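Local atomic coordinates of cytochrome c class I (PDB entry 4XXL), a protein that carries a covalently bound heme c and probably serves as an electron shuttle in lithoautotrophic growth. Residues P56-V61 against V111-S116; V31-S36 against I107-D112; R39-F44 against K96-K101. One frame throughout, in Å; residues are numbered along the deposited sequence.

Interaction 1. Residues P56-V61 against V111-S116; sequences PSYKKV and VDWILS. With HEC (heme c), chain B.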
loop_
_atom_site.group_PDB
_atom_site.type_symbol
_atom_site.label_atom_id
_atom_site.label_comp_id
_atom_site.label_asym_id
_atom_site.label_seq_id
_atom_site.Cartn_x
_atom_site.Cartn_y
_atom_site.Cartn_z
ATOM N N PRO A 56 8.027 -3.938 -2.090
ATOM C CA PRO A 56 7.620 -5.331 -1.704
ATOM C C PRO A 56 6.291 -5.719 -2.325
ATOM O O PRO A 56 5.424 -4.838 -2.601
ATOM C CB PRO A 56 7.494 -5.271 -0.195
ATOM C CG PRO A 56 7.212 -3.818 0.051
ATOM C CD PRO A 56 8.047 -3.059 -0.923
ATOM N N SER A 57 6.120 -7.004 -2.570
ATOM C CA SER A 57 4.805 -7.457 -3.006
ATOM C C SER A 57 3.768 -7.165 -1.939
ATOM O O SER A 57 4.020 -7.155 -0.737
ATOM C CB SER A 57 4.771 -8.925 -3.437
ATOM O OG SER A 57 4.822 -9.749 -2.282
ATOM N N TYR A 58 2.525 -7.018 -2.378
ATOM C CA TYR A 58 1.532 -6.732 -1.377
ATOM C C TYR A 58 1.231 -7.962 -0.558
ATOM O O TYR A 58 0.808 -7.835 0.562
ATOM C CB TYR A 58 0.272 -6.132 -1.970
ATOM C CG TYR A 58 0.472 -4.705 -2.465
ATOM C CD1 TYR A 58 1.302 -3.824 -1.790
ATOM C CD2 TYR A 58 -0.253 -4.201 -3.540
ATOM C CE1 TYR A 58 1.414 -2.481 -2.216
ATOM C CE2 TYR A 58 -0.138 -2.892 -3.961
ATOM C CZ TYR A 58 0.681 -2.025 -3.300
ATOM O OH TYR A 58 0.774 -0.725 -3.710
ATOM N N LYS A 59 1.443 -9.154 -1.126
ATOM C CA LYS A 59 1.359 -10.411 -0.366
ATOM C C LYS A 59 2.328 -10.381 0.783
ATOM O O LYS A 59 1.928 -10.691 1.923
ATOM C CB LYS A 59 1.609 -11.608 -1.282
ATOM C CG LYS A 59 1.617 -12.949 -0.513
ATOM C CD LYS A 59 1.852 -14.158 -1.425
ATOM C CE LYS A 59 2.029 -15.394 -0.537
ATOM N NZ LYS A 59 1.308 -16.550 -1.123
ATOM N N LYS A 60 3.582 -9.965 0.537
ATOM C CA LYS A 60 4.596 -9.882 1.604
ATOM C C LYS A 60 4.251 -8.817 2.655
ATOM O O LYS A 60 4.410 -9.005 3.848
ATOM C CB LYS A 60 5.961 -9.587 0.975
ATOM C CG LYS A 60 7.152 -9.526 1.938
ATOM C CD LYS A 60 8.479 -9.352 1.217
ATOM C CE LYS A 60 8.939 -10.683 0.635
ATOM N NZ LYS A 60 9.398 -11.592 1.733
ATOM N N VAL A 61 3.695 -7.713 2.197
ATOM C CA VAL A 61 3.237 -6.703 3.147
ATOM C C VAL A 61 2.142 -7.277 4.016
ATOM O O VAL A 61 2.080 -7.034 5.244
ATOM C CB VAL A 61 2.686 -5.455 2.421
ATOM C CG1 VAL A 61 2.093 -4.481 3.408
ATOM C CG2 VAL A 61 3.867 -4.763 1.697
ATOM N N VAL A 111 -6.060 0.151 1.597
ATOM C CA VAL A 111 -5.298 -0.454 2.682
ATOM C C VAL A 111 -5.907 -1.784 3.054
ATOM O O VAL A 111 -5.218 -2.787 3.244
ATOM C CB VAL A 111 -5.181 0.530 3.875
ATOM C CG1 VAL A 111 -4.640 -0.155 5.164
ATOM C CG2 VAL A 111 -4.208 1.652 3.464
ATOM N N ASP A 112 -7.224 -1.799 3.196
ATOM C CA ASP A 112 -7.905 -3.030 3.618
ATOM C C ASP A 112 -7.698 -4.150 2.579
ATOM O O ASP A 112 -7.478 -5.329 2.919
ATOM C CB ASP A 112 -9.386 -2.818 3.912
ATOM C CG ASP A 112 -9.645 -1.958 5.129
ATOM O OD1 ASP A 112 -8.745 -1.796 5.972
ATOM O OD2 ASP A 112 -10.771 -1.482 5.244
ATOM N N TRP A 113 -7.702 -3.775 1.314
ATOM C CA TRP A 113 -7.425 -4.734 0.226
ATOM C C TRP A 113 -6.033 -5.278 0.370
ATOM O O TRP A 113 -5.851 -6.516 0.428
ATOM C CB TRP A 113 -7.643 -4.110 -1.142
ATOM C CG TRP A 113 -7.348 -5.069 -2.270
ATOM C CD1 TRP A 113 -7.952 -6.240 -2.546
ATOM C CD2 TRP A 113 -6.277 -4.940 -3.233
ATOM N NE1 TRP A 113 -7.324 -6.869 -3.600
ATOM C CE2 TRP A 113 -6.302 -6.097 -4.044
ATOM C CE3 TRP A 113 -5.287 -4.008 -3.443
ATOM C CZ2 TRP A 113 -5.405 -6.300 -5.082
ATOM C CZ3 TRP A 113 -4.405 -4.209 -4.462
ATOM C CH2 TRP A 113 -4.466 -5.347 -5.282
ATOM N N ILE A 114 -5.044 -4.404 0.444
ATOM C CA ILE A 114 -3.674 -4.842 0.652
ATOM C C ILE A 114 -3.504 -5.834 1.797
ATOM O O ILE A 114 -2.850 -6.887 1.613
ATOM C CB ILE A 114 -2.708 -3.629 0.806
ATOM C CG1 ILE A 114 -2.585 -2.888 -0.557
ATOM C CG2 ILE A 114 -1.342 -4.054 1.345
ATOM C CD1 ILE A 114 -1.945 -1.506 -0.453
ATOM N N LEU A 115 -4.054 -5.481 2.958
ATOM C CA LEU A 115 -3.902 -6.334 4.137
ATOM C C LEU A 115 -4.495 -7.723 3.975
ATOM O O LEU A 115 -4.154 -8.628 4.735
ATOM C CB LEU A 115 -4.417 -5.643 5.396
ATOM C CG LEU A 115 -3.653 -4.437 5.842
ATOM C CD1 LEU A 115 -4.367 -3.587 6.885
ATOM C CD2 LEU A 115 -2.281 -4.832 6.364
ATOM N N SER A 116 -5.485 -7.849 3.094
ATOM C CA SER A 116 -6.086 -9.142 2.852
ATOM C C SER A 116 -5.320 -10.107 1.985
ATOM O O SER A 116 -5.712 -11.266 1.887
ATOM C CB SER A 116 -7.440 -8.877 2.136
ATOM O OG SER A 116 -7.329 -8.591 0.753
HETATM FE FE HEC B . 5.057 1.653 -1.908
HETATM C CHA HEC B . 6.609 0.161 0.824
HETATM C CHB HEC B . 1.961 0.839 -0.616
HETATM C CHC HEC B . 3.541 3.572 -4.347
HETATM C CHD HEC B . 8.014 1.909 -3.504
HETATM N NA HEC B . 4.436 0.723 -0.177
HETATM C C1A HEC B . 5.224 0.127 0.741
HETATM C C2A HEC B . 4.370 -0.534 1.661
HETATM C C3A HEC B . 3.080 -0.348 1.222
HETATM C C4A HEC B . 3.126 0.448 0.045
HETATM C CMA HEC B . 1.812 -0.888 1.807
HETATM C CAA HEC B . 4.881 -1.302 2.879
HETATM C CBA HEC B . 5.037 -0.346 4.040
HETATM C CGA HEC B . 5.415 -1.020 5.348
HETATM O O1A HEC B . 5.871 -2.173 5.340
HETATM O O2A HEC B . 5.131 -0.428 6.443
HETATM N NB HEC B . 3.149 2.111 -2.405
HETATM C C1B HEC B . 2.023 1.676 -1.742
HETATM C C2B HEC B . 0.866 2.224 -2.376
HETATM C C3B HEC B . 1.252 3.001 -3.401
HETATM C C4B HEC B . 2.709 2.957 -3.425
HETATM C CMB HEC B . -0.543 1.984 -1.916
HETATM C CAB HEC B . 0.466 3.878 -4.294
HETATM C CBB HEC B . -0.177 4.889 -3.544
HETATM N NC HEC B . 5.701 2.554 -3.664
HETATM C C1C HEC B . 4.875 3.299 -4.443
HETATM C C2C HEC B . 5.675 3.654 -5.548
HETATM C C3C HEC B . 6.949 3.135 -5.421
HETATM C C4C HEC B . 6.927 2.471 -4.158
HETATM C CMC HEC B . 5.124 4.400 -6.706
HETATM C CAC HEC B . 8.099 3.246 -6.410
HETATM C CBC HEC B . 8.495 4.514 -6.854
HETATM N ND HEC B . 6.884 1.206 -1.409
HETATM C C1D HEC B . 8.002 1.343 -2.206
HETATM C C2D HEC B . 9.230 0.898 -1.501
HETATM C C3D HEC B . 8.814 0.434 -0.331
HETATM C C4D HEC B . 7.347 0.581 -0.274
HETATM C CMD HEC B . 10.605 0.939 -2.047
HETATM C CAD HEC B . 9.674 -0.209 0.771
HETATM C CBD HEC B . 10.159 0.825 1.744
HETATM C CGD HEC B . 11.041 0.303 2.884
HETATM O O1D HEC B . 11.032 -0.909 3.263
HETATM O O2D HEC B . 11.741 1.148 3.503
#

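Interaction 2. Residues V31-S36 against I107-D112; sequences VDAAKS and IKNLVD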
loop_
_atom_site.group_PDB
_atom_site.type_symbol
_atom_site.label_atom_id
_atom_site.label_comp_id
_atom_site.label_asym_id
_atom_site.label_seq_id
_atom_site.Cartn_x
_atom_site.Cartn_y
_atom_site.Cartn_z
ATOM N N VAL A 31 -12.895 -4.561 -4.205
ATOM C CA VAL A 31 -11.640 -4.901 -4.870
ATOM C C VAL A 31 -11.412 -4.054 -6.130
ATOM O O VAL A 31 -10.339 -3.499 -6.344
ATOM C CB VAL A 31 -11.573 -6.393 -5.214
ATOM C CG1 VAL A 31 -10.330 -6.686 -6.042
ATOM C CG2 VAL A 31 -11.640 -7.201 -3.945
ATOM N N ASP A 32 -12.434 -3.837 -6.942
ATOM C CA ASP A 32 -12.261 -3.055 -8.155
ATOM C C ASP A 32 -11.844 -1.617 -7.818
ATOM O O ASP A 32 -11.012 -1.015 -8.509
ATOM C CB ASP A 32 -13.581 -3.004 -8.979
ATOM C CG ASP A 32 -13.838 -4.266 -9.809
ATOM O OD1 ASP A 32 -13.075 -5.252 -9.695
ATOM O OD2 ASP A 32 -14.842 -4.243 -10.580
ATOM N N ALA A 33 -12.439 -1.068 -6.755
ATOM C CA ALA A 33 -12.165 0.320 -6.409
ATOM C C ALA A 33 -10.764 0.430 -5.867
ATOM O O ALA A 33 -10.083 1.376 -6.158
ATOM C CB ALA A 33 -13.144 0.858 -5.390
ATOM N N ALA A 34 -10.382 -0.589 -5.102
ATOM C CA ALA A 34 -8.995 -0.609 -4.622
ATOM C C ALA A 34 -7.957 -0.660 -5.764
ATOM O O ALA A 34 -7.007 0.129 -5.809
ATOM C CB ALA A 34 -8.795 -1.764 -3.665
ATOM N N LYS A 35 -8.122 -1.597 -6.699
ATOM C CA LYS A 35 -7.206 -1.737 -7.822
ATOM C C LYS A 35 -7.229 -0.469 -8.734
ATOM O O LYS A 35 -6.196 -0.034 -9.229
ATOM C CB LYS A 35 -7.478 -3.027 -8.615
ATOM C CG LYS A 35 -7.381 -4.242 -7.742
ATOM C CD LYS A 35 -7.436 -5.582 -8.432
ATOM C CE LYS A 35 -6.065 -5.896 -8.959
ATOM N NZ LYS A 35 -6.114 -7.260 -9.561
ATOM N N SER A 36 -8.405 0.124 -8.923
ATOM C CA SER A 36 -8.521 1.384 -9.630
ATOM C C SER A 36 -7.666 2.521 -8.970
ATOM O O SER A 36 -6.898 3.232 -9.619
ATOM C CB SER A 36 -9.997 1.766 -9.755
ATOM O OG SER A 36 -10.134 3.043 -10.332
ATOM N N ILE A 107 -8.977 5.497 0.472
ATOM C CA ILE A 107 -7.620 5.161 0.955
ATOM C C ILE A 107 -7.761 3.971 1.915
ATOM O O ILE A 107 -7.017 2.979 1.828
ATOM C CB ILE A 107 -6.969 6.352 1.598
ATOM C CG1 ILE A 107 -6.543 7.350 0.534
ATOM C CG2 ILE A 107 -5.736 5.948 2.387
ATOM C CD1 ILE A 107 -6.195 8.740 1.025
ATOM N N LYS A 108 -8.743 4.037 2.808
ATOM C CA LYS A 108 -9.023 2.937 3.761
ATOM C C LYS A 108 -9.320 1.625 3.006
ATOM O O LYS A 108 -8.894 0.549 3.366
ATOM C CB LYS A 108 -10.196 3.294 4.710
ATOM C CG LYS A 108 -10.484 2.238 5.758
ATOM C CD LYS A 108 -11.616 2.645 6.707
ATOM C CE LYS A 108 -11.960 1.611 7.757
ATOM N NZ LYS A 108 -12.263 0.265 7.167
ATOM N N ASN A 109 -10.154 1.726 1.980
ATOM C CA ASN A 109 -10.505 0.545 1.218
ATOM C C ASN A 109 -9.288 -0.050 0.507
ATOM O O ASN A 109 -9.096 -1.292 0.483
ATOM C CB ASN A 109 -11.589 0.903 0.190
ATOM C CG ASN A 109 -11.998 -0.269 -0.630
ATOM O OD1 ASN A 109 -12.595 -1.195 -0.121
ATOM N ND2 ASN A 109 -11.638 -0.249 -1.898
ATOM N N LEU A 110 -8.405 0.795 0.020
ATOM C CA LEU A 110 -7.186 0.278 -0.610
ATOM C C LEU A 110 -6.247 -0.433 0.424
ATOM O O LEU A 110 -5.770 -1.538 0.156
ATOM C CB LEU A 110 -6.390 1.375 -1.272
ATOM C CG LEU A 110 -4.989 1.016 -1.772
ATOM C CD1 LEU A 110 -4.964 -0.133 -2.760
ATOM C CD2 LEU A 110 -4.411 2.229 -2.457
ATOM N N VAL A 111 -6.060 0.151 1.597
ATOM C CA VAL A 111 -5.298 -0.454 2.682
ATOM C C VAL A 111 -5.907 -1.784 3.054
ATOM O O VAL A 111 -5.218 -2.787 3.244
ATOM C CB VAL A 111 -5.181 0.530 3.875
ATOM C CG1 VAL A 111 -4.640 -0.155 5.164
ATOM C CG2 VAL A 111 -4.208 1.652 3.464
ATOM N N ASP A 112 -7.224 -1.799 3.196
ATOM C CA ASP A 112 -7.905 -3.030 3.618
ATOM C C ASP A 112 -7.698 -4.150 2.579
ATOM O O ASP A 112 -7.478 -5.329 2.919
ATOM C CB ASP A 112 -9.386 -2.818 3.912
ATOM C CG ASP A 112 -9.645 -1.958 5.129
ATOM O OD1 ASP A 112 -8.745 -1.796 5.972
ATOM O OD2 ASP A 112 -10.771 -1.482 5.244
#

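Interaction 3. Residues R39-F44 against K96-K101; sequences RENNCF and KNINGK. With HEC (heme c), chain B.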
loop_
_atom_site.group_PDB
_atom_site.type_symbol
_atom_site.label_atom_id
_atom_site.label_comp_id
_atom_site.label_asym_id
_atom_site.label_seq_id
_atom_site.Cartn_x
_atom_site.Cartn_y
_atom_site.Cartn_z
ATOM N N ARG A 39 -3.970 1.824 -9.509
ATOM C CA ARG A 39 -3.546 2.109 -10.871
ATOM C C ARG A 39 -3.354 3.598 -11.048
ATOM O O ARG A 39 -2.292 4.024 -11.570
ATOM C CB ARG A 39 -4.573 1.618 -11.915
ATOM C CG ARG A 39 -4.538 0.162 -12.150
ATOM C CD ARG A 39 -5.388 -0.243 -13.349
ATOM N NE ARG A 39 -6.773 0.168 -13.230
ATOM C CZ ARG A 39 -7.771 -0.620 -12.825
ATOM N NH1 ARG A 39 -7.590 -1.897 -12.496
ATOM N NH2 ARG A 39 -8.979 -0.098 -12.767
ATOM N N GLU A 40 -4.346 4.368 -10.573
ATOM C CA GLU A 40 -4.344 5.801 -10.722
ATOM C C GLU A 40 -3.210 6.539 -10.034
ATOM O O GLU A 40 -2.837 7.594 -10.464
ATOM C CB GLU A 40 -5.706 6.370 -10.231
ATOM C CG GLU A 40 -6.868 6.052 -11.154
ATOM C CD GLU A 40 -8.247 6.454 -10.608
ATOM O OE1 GLU A 40 -8.361 6.913 -9.432
ATOM O OE2 GLU A 40 -9.237 6.284 -11.363
ATOM N N ASN A 41 -2.672 5.959 -8.952
ATOM C CA ASN A 41 -1.645 6.610 -8.161
ATOM C C ASN A 41 -0.273 5.951 -8.226
ATOM O O ASN A 41 0.598 6.156 -7.424
ATOM C CB ASN A 41 -2.153 6.738 -6.749
ATOM C CG ASN A 41 -3.257 7.749 -6.628
ATOM O OD1 ASN A 41 -3.004 8.955 -6.622
ATOM N ND2 ASN A 41 -4.497 7.272 -6.549
ATOM N N ASN A 42 -0.083 5.166 -9.276
ATOM C CA ASN A 42 1.204 4.595 -9.684
ATOM C C ASN A 42 1.672 3.450 -8.806
ATOM O O ASN A 42 2.844 3.066 -8.832
ATOM C CB ASN A 42 2.291 5.690 -9.819
ATOM C CG ASN A 42 2.256 6.398 -11.151
ATOM O OD1 ASN A 42 1.649 5.924 -12.104
ATOM N ND2 ASN A 42 3.018 7.492 -11.255
ATOM N N CYS A 43 0.794 2.998 -7.923
ATOM C CA CYS A 43 1.190 1.995 -6.964
ATOM C C CYS A 43 1.729 0.745 -7.624
ATOM O O CYS A 43 2.755 0.221 -7.148
ATOM C CB CYS A 43 -0.021 1.693 -6.048
ATOM S SG CYS A 43 -0.773 3.073 -5.237
ATOM N N PHE A 44 1.104 0.301 -8.685
ATOM C CA PHE A 44 1.494 -0.933 -9.368
ATOM C C PHE A 44 2.767 -0.721 -10.218
ATOM O O PHE A 44 3.358 -1.669 -10.696
ATOM C CB PHE A 44 0.378 -1.467 -10.208
ATOM C CG PHE A 44 -0.779 -2.034 -9.425
ATOM C CD1 PHE A 44 -0.614 -2.828 -8.323
ATOM C CD2 PHE A 44 -2.073 -1.764 -9.842
ATOM C CE1 PHE A 44 -1.727 -3.391 -7.663
ATOM C CE2 PHE A 44 -3.176 -2.302 -9.218
ATOM C CZ PHE A 44 -3.002 -3.101 -8.100
ATOM N N LYS A 96 5.614 7.685 -2.037
ATOM C CA LYS A 96 4.384 8.229 -2.674
ATOM C C LYS A 96 3.377 8.597 -1.564
ATOM O O LYS A 96 3.138 7.800 -0.644
ATOM C CB LYS A 96 3.787 7.200 -3.613
ATOM C CG LYS A 96 2.485 7.648 -4.266
ATOM C CD LYS A 96 2.750 8.746 -5.223
ATOM C CE LYS A 96 1.495 9.077 -6.026
ATOM N NZ LYS A 96 1.769 10.219 -6.913
ATOM N N ASN A 97 2.889 9.825 -1.596
ATOM C CA ASN A 97 1.978 10.325 -0.572
ATOM C C ASN A 97 0.669 10.664 -1.258
ATOM O O ASN A 97 0.650 11.616 -2.058
ATOM C CB ASN A 97 2.599 11.547 0.087
ATOM C CG ASN A 97 1.769 12.103 1.159
ATOM O OD1 ASN A 97 0.592 11.774 1.308
ATOM N ND2 ASN A 97 2.350 12.970 1.909
ATOM N N ILE A 98 -0.390 9.951 -0.935
ATOM C CA ILE A 98 -1.672 10.231 -1.543
ATOM C C ILE A 98 -2.612 11.068 -0.634
ATOM O O ILE A 98 -3.846 11.191 -0.928
ATOM C CB ILE A 98 -2.367 8.968 -2.093
ATOM C CG1 ILE A 98 -2.610 7.974 -0.986
ATOM C CG2 ILE A 98 -1.525 8.405 -3.261
ATOM C CD1 ILE A 98 -3.388 6.750 -1.456
ATOM N N ASN A 99 -2.071 11.666 0.416
ATOM C CA ASN A 99 -2.878 12.538 1.288
ATOM C C ASN A 99 -3.457 13.689 0.455
ATOM O O ASN A 99 -2.743 14.343 -0.276
ATOM C CB ASN A 99 -2.086 12.997 2.437
ATOM C CG ASN A 99 -2.939 13.441 3.628
ATOM O OD1 ASN A 99 -4.025 12.908 3.872
ATOM N ND2 ASN A 99 -2.419 14.381 4.369
ATOM N N GLY A 100 -4.778 13.832 0.500
ATOM C CA GLY A 100 -5.437 14.877 -0.266
ATOM C C GLY A 100 -5.677 14.535 -1.723
ATOM O O GLY A 100 -6.291 15.321 -2.447
ATOM N N LYS A 101 -5.241 13.358 -2.167
ATOM C CA LYS A 101 -5.401 12.942 -3.576
ATOM C C LYS A 101 -6.539 11.949 -3.793
ATOM O O LYS A 101 -6.873 11.581 -4.926
ATOM C CB LYS A 101 -4.127 12.341 -4.148
ATOM C CG LYS A 101 -2.946 13.274 -4.148
ATOM C CD LYS A 101 -3.255 14.725 -4.501
ATOM C CE LYS A 101 -1.985 15.590 -4.354
ATOM N NZ LYS A 101 -0.882 15.081 -5.214
HETATM FE FE HEC B . 5.057 1.653 -1.908
HETATM C CHA HEC B . 6.609 0.161 0.824
HETATM C CHB HEC B . 1.961 0.839 -0.616
HETATM C CHC HEC B . 3.541 3.572 -4.347
HETATM C CHD HEC B . 8.014 1.909 -3.504
HETATM N NA HEC B . 4.436 0.723 -0.177
HETATM C C1A HEC B . 5.224 0.127 0.741
HETATM C C2A HEC B . 4.370 -0.534 1.661
HETATM C C3A HEC B . 3.080 -0.348 1.222
HETATM C C4A HEC B . 3.126 0.448 0.045
HETATM C CMA HEC B . 1.812 -0.888 1.807
HETATM C CAA HEC B . 4.881 -1.302 2.879
HETATM C CBA HEC B . 5.037 -0.346 4.040
HETATM C CGA HEC B . 5.415 -1.020 5.348
HETATM O O1A HEC B . 5.871 -2.173 5.340
HETATM O O2A HEC B . 5.131 -0.428 6.443
HETATM N NB HEC B . 3.149 2.111 -2.405
HETATM C C1B HEC B . 2.023 1.676 -1.742
HETATM C C2B HEC B . 0.866 2.224 -2.376
HETATM C C3B HEC B . 1.252 3.001 -3.401
HETATM C C4B HEC B . 2.709 2.957 -3.425
HETATM C CMB HEC B . -0.543 1.984 -1.916
HETATM C CAB HEC B . 0.466 3.878 -4.294
HETATM C CBB HEC B . -0.177 4.889 -3.544
HETATM N NC HEC B . 5.701 2.554 -3.664
HETATM C C1C HEC B . 4.875 3.299 -4.443
HETATM C C2C HEC B . 5.675 3.654 -5.548
HETATM C C3C HEC B . 6.949 3.135 -5.421
HETATM C C4C HEC B . 6.927 2.471 -4.158
HETATM C CMC HEC B . 5.124 4.400 -6.706
HETATM C CAC HEC B . 8.099 3.246 -6.410
HETATM C CBC HEC B . 8.495 4.514 -6.854
HETATM N ND HEC B . 6.884 1.206 -1.409
HETATM C C1D HEC B . 8.002 1.343 -2.206
HETATM C C2D HEC B . 9.230 0.898 -1.501
HETATM C C3D HEC B . 8.814 0.434 -0.331
HETATM C C4D HEC B . 7.347 0.581 -0.274
HETATM C CMD HEC B . 10.605 0.939 -2.047
HETATM C CAD HEC B . 9.674 -0.209 0.771
HETATM C CBD HEC B . 10.159 0.825 1.744
HETATM C CGD HEC B . 11.041 0.303 2.884
HETATM O O1D HEC B . 11.032 -0.909 3.263
HETATM O O2D HEC B . 11.741 1.148 3.503
HETATM O O HOH W 1 -6.722 9.203 -6.718
HETATM O O HOH W 2 -1.032 10.334 -8.089
#

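Interaction 1. Residues P56-V61 against V111-S116
I114 packs behind Y58, a wall residue of the heme c pocket, where the start of helix 58-65 meets the last turns of helix 104-115. The isoleucine lies over one face of the tyrosine ring: its CG1 sits 4.0 Å from the Y58 ring centroid and 8° off the ring normal, a CH-pi contact. With I114 CG1 anti to the carbonyl carbon (chi1 -69°) and the chain then extended, CD1 runs on along the same face as far as Y58 CZ, 3.9 Å away. The other branch, I114 CG2, reaches Y58 CD1 and also V61 CG1, the latter at 4.0 Å. W113 adds a looser, oblique contact from its CZ3 to Y58 CD2 at 4.3 Å. In this cytochrome c fold I114 of the C-terminal helix backs Y58 and V61 on one side of the heme: Y58 OH comes within 3.2 Å of heme C2B and V61 CG2 within 3.8 Å of CAA. P56 lies on the same side, its CD 3.6 Å from heme C3D. The tyrosine also stacks with H47, an axial ligand of the heme iron, while P56 O is hydrogen-bonded to H47 ND1. S57 is the N-cap of helix 58-65, its OG accepting from K60 N with an N-H...O angle of 159°; S116 OG donates to W113 O at 2.6 Å, on a lone pair in the carbonyl plane.

Interaction 2. Residues V31-S36 against I107-D112
A34 and N109 belong to a close, nearly perpendicular helix-helix packing in which the N-terminal helix 31-40 crosses the C-terminal helix 104-115, the pairing of terminal helices that marks the class I cytochrome c fold. The axes of the two short segments come within 8.6 Å at a signed crossing angle of -101°. The backbones draw together at A34, whose CA stands only 4.5 Å from L110 CA; the methyl of A34 points toward the other helix and fits between the side chains of N109 and L110. From N109 comes the amide nitrogen: ND2 lies 3.7 Å from A34 CB and 4.0 Å from A33 CB. CG of N109 stands anti to the backbone N (chi1 180°), which carries the amide out toward the partner helix. L110 sets out to the side, but its CD1 swings back to 3.7 Å from A34 O, while its side chain also touches the heme. Away from the crossing, K108 NZ bridges D112 OD2 one turn later at 3.0 Å and also forms a salt bridge with E72. N109 ND2 approaches A34 N to 3.5 Å, but both are donors; its hydrogen bond goes instead to D30 O, just before helix 31-40. The crossing itself therefore rests on van der Waals packing of an alanine methyl against N109 and L110, with the asparagine tying the C-terminal helix to the chain that leads into the N-terminal one.

Interaction 3. Residues R39-F44 against K96-K101
Packing between N41 and I98 is the centre of this contact, their side chains crossing at about a right angle. I98 CG2 lies 3.7 Å from N41 OD1 and nearly as close to its CG and CB. Because I98 has CG1 between the backbone N and the carbonyl carbon (chi1 60°), CG2 is left anti to that carbon, where it meets both the asparagine and, at 3.8 Å, heme CBB. K96 packs through its aliphatic chain: CB lies near heme CHC, and a bend at chi2 brings CE to 3.4 Å from N41 O. The polar links across the contact pass through two waters. One accepts from N41 ND2 and donates to K101 O; the other donates to N41 OD1 at 2.8 Å and accepts from K96 NZ at 3.0 Å. N41 ND2 also donates to L37 O in the preceding helix, so both ends of the amide are engaged and its rotation is probably fixed. Backbone turns shape the two segments: N42, with positive phi, is the C-prime residue of a Schellman motif closing helix 31-40, and N97 OD1 accepts from N99 N in an Asx turn. One covalent link runs from C43 SG to heme CAB, 1.8 Å. C43, C46 (the second link) and H47 form the CXXCH heme-attachment motif of c-type cytochromes, here faced by the loop that follows the axial ligand H95.

How the interactions relate
Interactions 1 and 3 touch the heme directly, interaction 2 through L110. The segments of interactions 1 and 2 overlap on helix 104-115, their centres about 11 Å apart, and W113 bridges them: its CB rests 3.6 Å from A34 CB, while its ring reaches V31 and K35. Interaction 3, nested in the loop closed by interaction 2, joins it through I107 CG1 to I98 CD1 at 3.8 Å. The centres of interactions 1 and 3 are about 15 Å apart, yet Y58 OH lies 3.5 Å from C43 CB, and F44 CZ packs against W113 CH2 at 3.9 Å. Y58 and V61 approach one side of the heme plane, K96 and I98 the other, with the H47- and H95-ligated iron between.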